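HTH-type transcriptional regulator LysG (Mycobacterium tuberculosis, PDB 3ISP) is a dimeric LysR-type transcription factor that binds DNA, probably switching on expression of the lysine exporter LysE while repressing its own gene. Local coordinates at residues P191-R197 and R216-P222; A229-A233 and P248-F254. All blocks are in the same frame, centred on the assembly; numbering follows the deposited sequence.

From the N terminus the chain runs through the helix-turn-helix region and helix 66-82 into the regulatory part, where both contacts lie. Contact 1 comes first: residues 191-197 meet 216-222 and close a loop of 18 residues that holds helix 201-210. Helix 224-232 follows, and its last turn meets 248-254 in contact 2, closing 14 residues that include strand 238-241. The loops follow in series without nesting or crossing, and the centres of contacts 1 and 2 lie about 17 Å apart. They join where Leu-193 and Val-221 of contact 1 pack on Ala-230 and Leu-193 also reaches Ala-231. Helix 224-232 thus links the paired loops to helix 242-251, and both contacts touch the second subunit.

Contact 1: residues P191-R197 and R216-P222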
loop_
_atom_site.group_PDB
_atom_site.type_symbol
_atom_site.label_atom_id
_atom_site.label_comp_id
_atom_site.label_asym_id
_atom_site.label_seq_id
_atom_site.Cartn_x
_atom_site.Cartn_y
_atom_site.Cartn_z
ATOM N N PRO A 191 -22.117 -5.107 -19.650
ATOM C CA PRO A 191 -20.857 -5.366 -18.947
ATOM C C PRO A 191 -19.655 -4.802 -19.699
ATOM O O PRO A 191 -19.516 -5.042 -20.895
ATOM C CB PRO A 191 -20.789 -6.900 -18.912
ATOM C CG PRO A 191 -22.198 -7.333 -19.002
ATOM C CD PRO A 191 -22.856 -6.349 -19.925
ATOM N N SER A 192 -18.792 -4.061 -19.015
ATOM C CA SER A 192 -17.534 -3.645 -19.635
ATOM C C SER A 192 -16.386 -4.545 -19.180
ATOM O O SER A 192 -16.508 -5.281 -18.208
ATOM C CB SER A 192 -17.216 -2.172 -19.349
ATOM O OG SER A 192 -16.801 -1.988 -18.008
ATOM N N LEU A 193 -15.278 -4.493 -19.902
ATOM C CA LEU A 193 -14.073 -5.193 -19.495
ATOM C C LEU A 193 -13.042 -4.232 -18.896
ATOM O O LEU A 193 -13.310 -3.046 -18.684
ATOM C CB LEU A 193 -13.457 -5.894 -20.694
ATOM C CG LEU A 193 -14.352 -6.845 -21.466
ATOM C CD1 LEU A 193 -13.537 -7.544 -22.537
ATOM C CD2 LEU A 193 -14.977 -7.837 -20.504
ATOM N N ALA A 194 -11.857 -4.765 -18.644
ATOM C CA ALA A 194 -10.761 -4.011 -18.067
ATOM C C ALA A 194 -9.663 -4.980 -17.638
ATOM O O ALA A 194 -9.940 -6.129 -17.299
ATOM C CB ALA A 194 -11.236 -3.189 -16.886
ATOM N N TRP A 195 -8.421 -4.513 -17.660
ATOM C CA TRP A 195 -7.304 -5.335 -17.228
ATOM C C TRP A 195 -7.276 -5.460 -15.720
ATOM O O TRP A 195 -6.863 -6.487 -15.180
ATOM C CB TRP A 195 -5.981 -4.755 -17.734
ATOM C CG TRP A 195 -5.726 -5.120 -19.142
ATOM C CD1 TRP A 195 -6.540 -4.875 -20.219
ATOM C CD2 TRP A 195 -4.588 -5.813 -19.647
ATOM N NE1 TRP A 195 -5.972 -5.384 -21.365
ATOM C CE2 TRP A 195 -4.772 -5.965 -21.040
ATOM C CE3 TRP A 195 -3.435 -6.327 -19.060
ATOM C CZ2 TRP A 195 -3.840 -6.598 -21.848
ATOM C CZ3 TRP A 195 -2.511 -6.965 -19.868
ATOM C CH2 TRP A 195 -2.719 -7.091 -21.251
ATOM N N ASN A 196 -7.723 -4.404 -15.051
ATOM C CA ASN A 196 -7.744 -4.353 -13.592
ATOM C C ASN A 196 -8.277 -3.007 -13.118
ATOM O O ASN A 196 -8.787 -2.227 -13.919
ATOM C CB ASN A 196 -6.349 -4.617 -13.023
ATOM C CG ASN A 196 -5.318 -3.656 -13.558
ATOM O OD1 ASN A 196 -5.430 -2.443 -13.383
ATOM N ND2 ASN A 196 -4.307 -4.192 -14.215
ATOM N N ARG A 197 -8.157 -2.722 -11.827
ATOM C CA ARG A 197 -8.743 -1.494 -11.281
ATOM C C ARG A 197 -8.050 -0.231 -11.793
ATOM O O ARG A 197 -8.701 0.785 -12.041
ATOM C CB ARG A 197 -8.752 -1.509 -9.747
ATOM C CG ARG A 197 -8.966 -2.884 -9.131
ATOM C CD ARG A 197 -10.010 -3.678 -9.875
ATOM N NE ARG A 197 -10.068 -5.045 -9.378
ATOM C CZ ARG A 197 -10.884 -5.449 -8.410
ATOM N NH1 ARG A 197 -11.712 -4.582 -7.838
ATOM N NH2 ARG A 197 -10.876 -6.719 -8.016
ATOM N N ARG A 216 -20.809 0.555 -14.046
ATOM C CA ARG A 216 -21.392 -0.591 -14.745
ATOM C C ARG A 216 -20.838 -1.902 -14.213
ATOM O O ARG A 216 -19.896 -1.910 -13.418
ATOM C CB ARG A 216 -21.077 -0.495 -16.233
ATOM C CG ARG A 216 -19.596 -0.311 -16.518
ATOM C CD ARG A 216 -19.380 0.565 -17.736
ATOM N NE ARG A 216 -17.972 0.885 -18.000
ATOM C CZ ARG A 216 -17.190 1.585 -17.186
ATOM N NH1 ARG A 216 -17.644 2.013 -16.021
ATOM N NH2 ARG A 216 -15.945 1.836 -17.530
ATOM N N PRO A 217 -21.426 -3.026 -14.639
ATOM C CA PRO A 217 -20.761 -4.300 -14.345
ATOM C C PRO A 217 -19.478 -4.395 -15.160
ATOM O O PRO A 217 -19.501 -4.174 -16.373
ATOM C CB PRO A 217 -21.780 -5.348 -14.819
ATOM C CG PRO A 217 -22.682 -4.602 -15.747
ATOM C CD PRO A 217 -22.787 -3.235 -15.151
ATOM N N THR A 218 -18.367 -4.699 -14.501
ATOM C CA THR A 218 -17.097 -4.776 -15.204
ATOM C C THR A 218 -16.236 -5.986 -14.825
ATOM O O THR A 218 -15.892 -6.190 -13.654
ATOM C CB THR A 218 -16.276 -3.462 -15.078
ATOM O OG1 THR A 218 -14.876 -3.757 -15.234
ATOM C CG2 THR A 218 -16.503 -2.799 -13.725
ATOM N N HIS A 219 -15.894 -6.774 -15.843
ATOM C CA HIS A 219 -14.998 -7.911 -15.709
ATOM C C HIS A 219 -13.554 -7.469 -15.703
ATOM O O HIS A 219 -13.187 -6.557 -16.435
ATOM C CB HIS A 219 -15.178 -8.849 -16.897
ATOM C CG HIS A 219 -16.519 -9.508 -16.956
ATOM N ND1 HIS A 219 -16.907 -10.485 -16.066
ATOM C CD2 HIS A 219 -17.556 -9.340 -17.810
ATOM C CE1 HIS A 219 -18.129 -10.881 -16.363
ATOM N NE2 HIS A 219 -18.545 -10.204 -17.416
ATOM N N PHE A 220 -12.723 -8.128 -14.903
ATOM C CA PHE A 220 -11.284 -7.862 -14.931
ATOM C C PHE A 220 -10.485 -9.038 -15.448
ATOM O O PHE A 220 -10.336 -10.049 -14.769
ATOM C CB PHE A 220 -10.804 -7.447 -13.563
ATOM C CG PHE A 220 -11.456 -6.210 -13.087
ATOM C CD1 PHE A 220 -12.266 -6.220 -11.969
ATOM C CD2 PHE A 220 -11.298 -5.030 -13.791
ATOM C CE1 PHE A 220 -12.878 -5.054 -11.540
ATOM C CE2 PHE A 220 -11.910 -3.872 -13.370
ATOM C CZ PHE A 220 -12.703 -3.883 -12.248
ATOM N N VAL A 221 -9.993 -8.897 -16.671
ATOM C CA VAL A 221 -9.259 -9.964 -17.324
ATOM C C VAL A 221 -7.980 -9.420 -17.937
ATOM O O VAL A 221 -8.016 -8.648 -18.897
ATOM C CB VAL A 221 -10.079 -10.650 -18.422
ATOM C CG1 VAL A 221 -9.448 -11.982 -18.756
ATOM C CG2 VAL A 221 -11.515 -10.845 -17.978
ATOM N N PRO A 222 -6.838 -9.839 -17.386
ATOM C CA PRO A 222 -5.533 -9.335 -17.792
ATOM C C PRO A 222 -4.940 -10.185 -18.909
ATOM O O PRO A 222 -5.475 -11.253 -19.219
ATOM C CB PRO A 222 -4.699 -9.501 -16.528
ATOM C CG PRO A 222 -5.617 -10.193 -15.499
ATOM C CD PRO A 222 -6.723 -10.783 -16.268
#
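Ser-192 and Thr-218 sit side by side where segments 191-197 and 216-222 run parallel, their CA atoms 4.6 Å apart. Ser-192 N donates to Pro-217 O at 2.7 Å, and His-219 N returns a bond of 2.9 Å to Ser-192 O. Further on, Val-221 N reaches Ala-194 O at 2.8 Å. Beyond this point the register slips, and Trp-195 lies next to Pro-222.

Phe-220 is the main side chain of the contact. Ala-194 CB meets its ring at the edge, 3.6 Å from Phe-220 CD2, while Arg-197 comes over one face. The bend at chi2 (-41°) turns the arginine chain back across the ring, bringing Arg-197 CD to 3.7 Å from the centroid of the Phe-220 ring in a CH-pi contact. The guanidinium lies almost parallel to the ring, 9° between planes, and its NH2 continues to a salt bridge with Asp-123 of the second subunit. At the far end Trp-195 turns one face to Pro-222, with Trp-195 CE3 3.9 Å from Pro-222 CA; its ring also meets Phe-227. Leu-193 CD2 packs against His-219 CB at 3.8 Å. Arg-216 passes Ser-192 OG to form its salt bridge with Asp-203.

These are two extended loop segments of the LysR substrate-binding domain, one before and one after helix 201-210, paired in parallel by three backbone hydrogen bonds. They lie at the subunit interface of the homodimer: Thr-218 O bonds to Arg-96 and His-219 ND1 to Leu-122 N of the second subunit, to which the Phe-220 backbone is also hydrogen-bonded.

Contact 2: residues A229-A233 and P248-F254; sequences AAARA and PLADGSF
Arg-232 stretches from the last turn of helix 224-232 across to the end of helix 242-251, and most of this small contact hangs on it. Its CB only leads off the helix. The first side-chain atom to touch the ring is Arg-232 CG, 3.9 Å from Phe-254 CE1. From there chi2 (-178°) and chi3 keep the chain extended, so CD and NE carry the guanidinium out over the face of the Phe-254 ring, at a distance, to the side of Pro-248. At the tip the two nitrogens part: Arg-232 NH2 lies 3.3 Å from Pro-248 CG, and Arg-232 NH1 lies near Ser-253, whose own place is less sure. No hydrogen bond crosses between the segments. Asp-251 OD2 approaches the edge of the guanidinium, 3.9 Å from Arg-232 NH2, a long salt bridge that is at most weakly attractive. Arg-232 CZ also stands 5.6 Å from the centroid of the Phe-254 ring, 25° between the planes, which is a weak cation-pi attraction at most.

Phe-254 turns its ring edge to the helix backbone. Arg-232 N lies in the plane of that ring, 3.7 Å from Phe-254 CE1, and Ala-231 CB packs 3.6 Å from Phe-254 CZ. Gly-252, with positive phi, turns the chain out of helix 242-251, after which Phe-254 N bonds back to Pro-248 O.

Phe-254 leads directly into the long strand 255-271, and its ring meets Phe-240 of the edge strand 238-241 edge-to-face. The contact packs the C-terminal ends of helices 224-232 and 242-251 against each other beside the strand that connects them, while Gly-252 O is tied by a hydrogen bond to Arg-171 at the start of helix 171-177.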
loop_
_atom_site.group_PDB
_atom_site.type_symbol
_atom_site.label_atom_id
_atom_site.label_comp_id
_atom_site.label_asym_id
_atom_site.label_seq_id
_atom_site.Cartn_x
_atom_site.Cartn_y
_atom_site.Cartn_z
ATOM N N ALA A 229 -9.833 -13.119 -25.270
ATOM C CA ALA A 229 -10.844 -14.171 -25.161
ATOM C C ALA A 229 -12.119 -13.634 -24.510
ATOM O O ALA A 229 -13.218 -13.889 -24.981
ATOM C CB ALA A 229 -10.307 -15.374 -24.397
ATOM N N ALA A 230 -11.965 -12.883 -23.432
ATOM C CA ALA A 230 -13.101 -12.231 -22.800
ATOM C C ALA A 230 -13.980 -11.534 -23.835
ATOM O O ALA A 230 -15.189 -11.772 -23.897
ATOM C CB ALA A 230 -12.628 -11.243 -21.752
ATOM N N ALA A 231 -13.374 -10.665 -24.642
ATOM C CA ALA A 231 -14.138 -9.901 -25.615
ATOM C C ALA A 231 -14.701 -10.828 -26.675
ATOM O O ALA A 231 -15.876 -10.741 -27.014
ATOM C CB ALA A 231 -13.291 -8.822 -26.251
ATOM N N ARG A 232 -13.866 -11.717 -27.199
ATOM C CA ARG A 232 -14.322 -12.652 -28.214
ATOM C C ARG A 232 -15.476 -13.520 -27.693
ATOM O O ARG A 232 -16.373 -13.883 -28.445
ATOM C CB ARG A 232 -13.169 -13.515 -28.709
ATOM C CG ARG A 232 -12.380 -12.895 -29.839
ATOM C CD ARG A 232 -11.278 -13.843 -30.309
ATOM N NE ARG A 232 -10.427 -13.250 -31.337
ATOM C CZ ARG A 232 -10.751 -13.148 -32.626
ATOM N NH1 ARG A 232 -11.922 -13.596 -33.060
ATOM N NH2 ARG A 232 -9.902 -12.590 -33.484
ATOM N N ALA A 233 -15.448 -13.823 -26.398
ATOM C CA ALA A 233 -16.476 -14.608 -25.731
ATOM C C ALA A 233 -17.645 -13.763 -25.180
ATOM O O ALA A 233 -18.292 -14.134 -24.202
ATOM C CB ALA A 233 -15.849 -15.422 -24.617
ATOM N N PRO A 248 -10.199 -8.901 -35.984
ATOM C CA PRO A 248 -11.582 -9.274 -35.655
ATOM C C PRO A 248 -12.631 -8.335 -36.261
ATOM O O PRO A 248 -13.819 -8.666 -36.299
ATOM C CB PRO A 248 -11.617 -9.188 -34.123
ATOM C CG PRO A 248 -10.226 -9.345 -33.698
ATOM C CD PRO A 248 -9.395 -8.695 -34.766
ATOM N N LEU A 249 -12.208 -7.171 -36.725
ATOM C CA LEU A 249 -13.144 -6.297 -37.417
ATOM C C LEU A 249 -13.397 -6.829 -38.840
ATOM O O LEU A 249 -14.470 -6.625 -39.414
ATOM C CB LEU A 249 -12.632 -4.852 -37.431
ATOM C CG LEU A 249 -13.118 -3.866 -36.356
ATOM C CD1 LEU A 249 -13.996 -4.507 -35.302
ATOM C CD2 LEU A 249 -11.940 -3.116 -35.718
ATOM N N ALA A 250 -12.409 -7.518 -39.400
ATOM C CA ALA A 250 -12.551 -8.114 -40.721
ATOM C C ALA A 250 -13.367 -9.397 -40.610
ATOM O O ALA A 250 -14.444 -9.502 -41.185
ATOM C CB ALA A 250 -11.176 -8.383 -41.336
ATOM N N ASP A 251 -12.831 -10.366 -39.869
ATOM C CA ASP A 251 -13.557 -11.550 -39.380
ATOM C C ASP A 251 -15.058 -11.391 -39.172
ATOM O O ASP A 251 -15.814 -12.332 -39.350
ATOM C CB ASP A 251 -12.990 -11.959 -38.017
ATOM C CG ASP A 251 -11.873 -12.957 -38.126
ATOM O OD1 ASP A 251 -11.533 -13.345 -39.259
ATOM O OD2 ASP A 251 -11.333 -13.358 -37.076
ATOM N N GLY A 252 -15.478 -10.213 -38.738
ATOM C CA GLY A 252 -16.821 -10.051 -38.232
ATOM C C GLY A 252 -16.831 -10.377 -36.751
ATOM O O GLY A 252 -17.783 -10.055 -36.050
ATOM N N SER A 253 -15.756 -11.000 -36.274
ATOM C CA SER A 253 -15.646 -11.405 -34.874
ATOM C C SER A 253 -15.841 -10.261 -33.859
ATOM O O SER A 253 -16.407 -10.486 -32.785
ATOM C CB SER A 253 -14.307 -12.094 -34.621
ATOM O OG SER A 253 -13.948 -12.930 -35.702
ATOM N N PHE A 254 -15.355 -9.057 -34.185
ATOM C CA PHE A 254 -15.591 -7.870 -33.366
ATOM C C PHE A 254 -16.411 -6.842 -34.121
ATOM O O PHE A 254 -16.337 -6.774 -35.339
ATOM C CB PHE A 254 -14.277 -7.185 -32.993
ATOM C CG PHE A 254 -13.567 -7.794 -31.831
ATOM C CD1 PHE A 254 -14.237 -8.586 -30.922
ATOM C CD2 PHE A 254 -12.227 -7.537 -31.630
ATOM C CE1 PHE A 254 -13.567 -9.144 -29.851
ATOM C CE2 PHE A 254 -11.555 -8.082 -30.567
ATOM C CZ PHE A 254 -12.223 -8.887 -29.675
#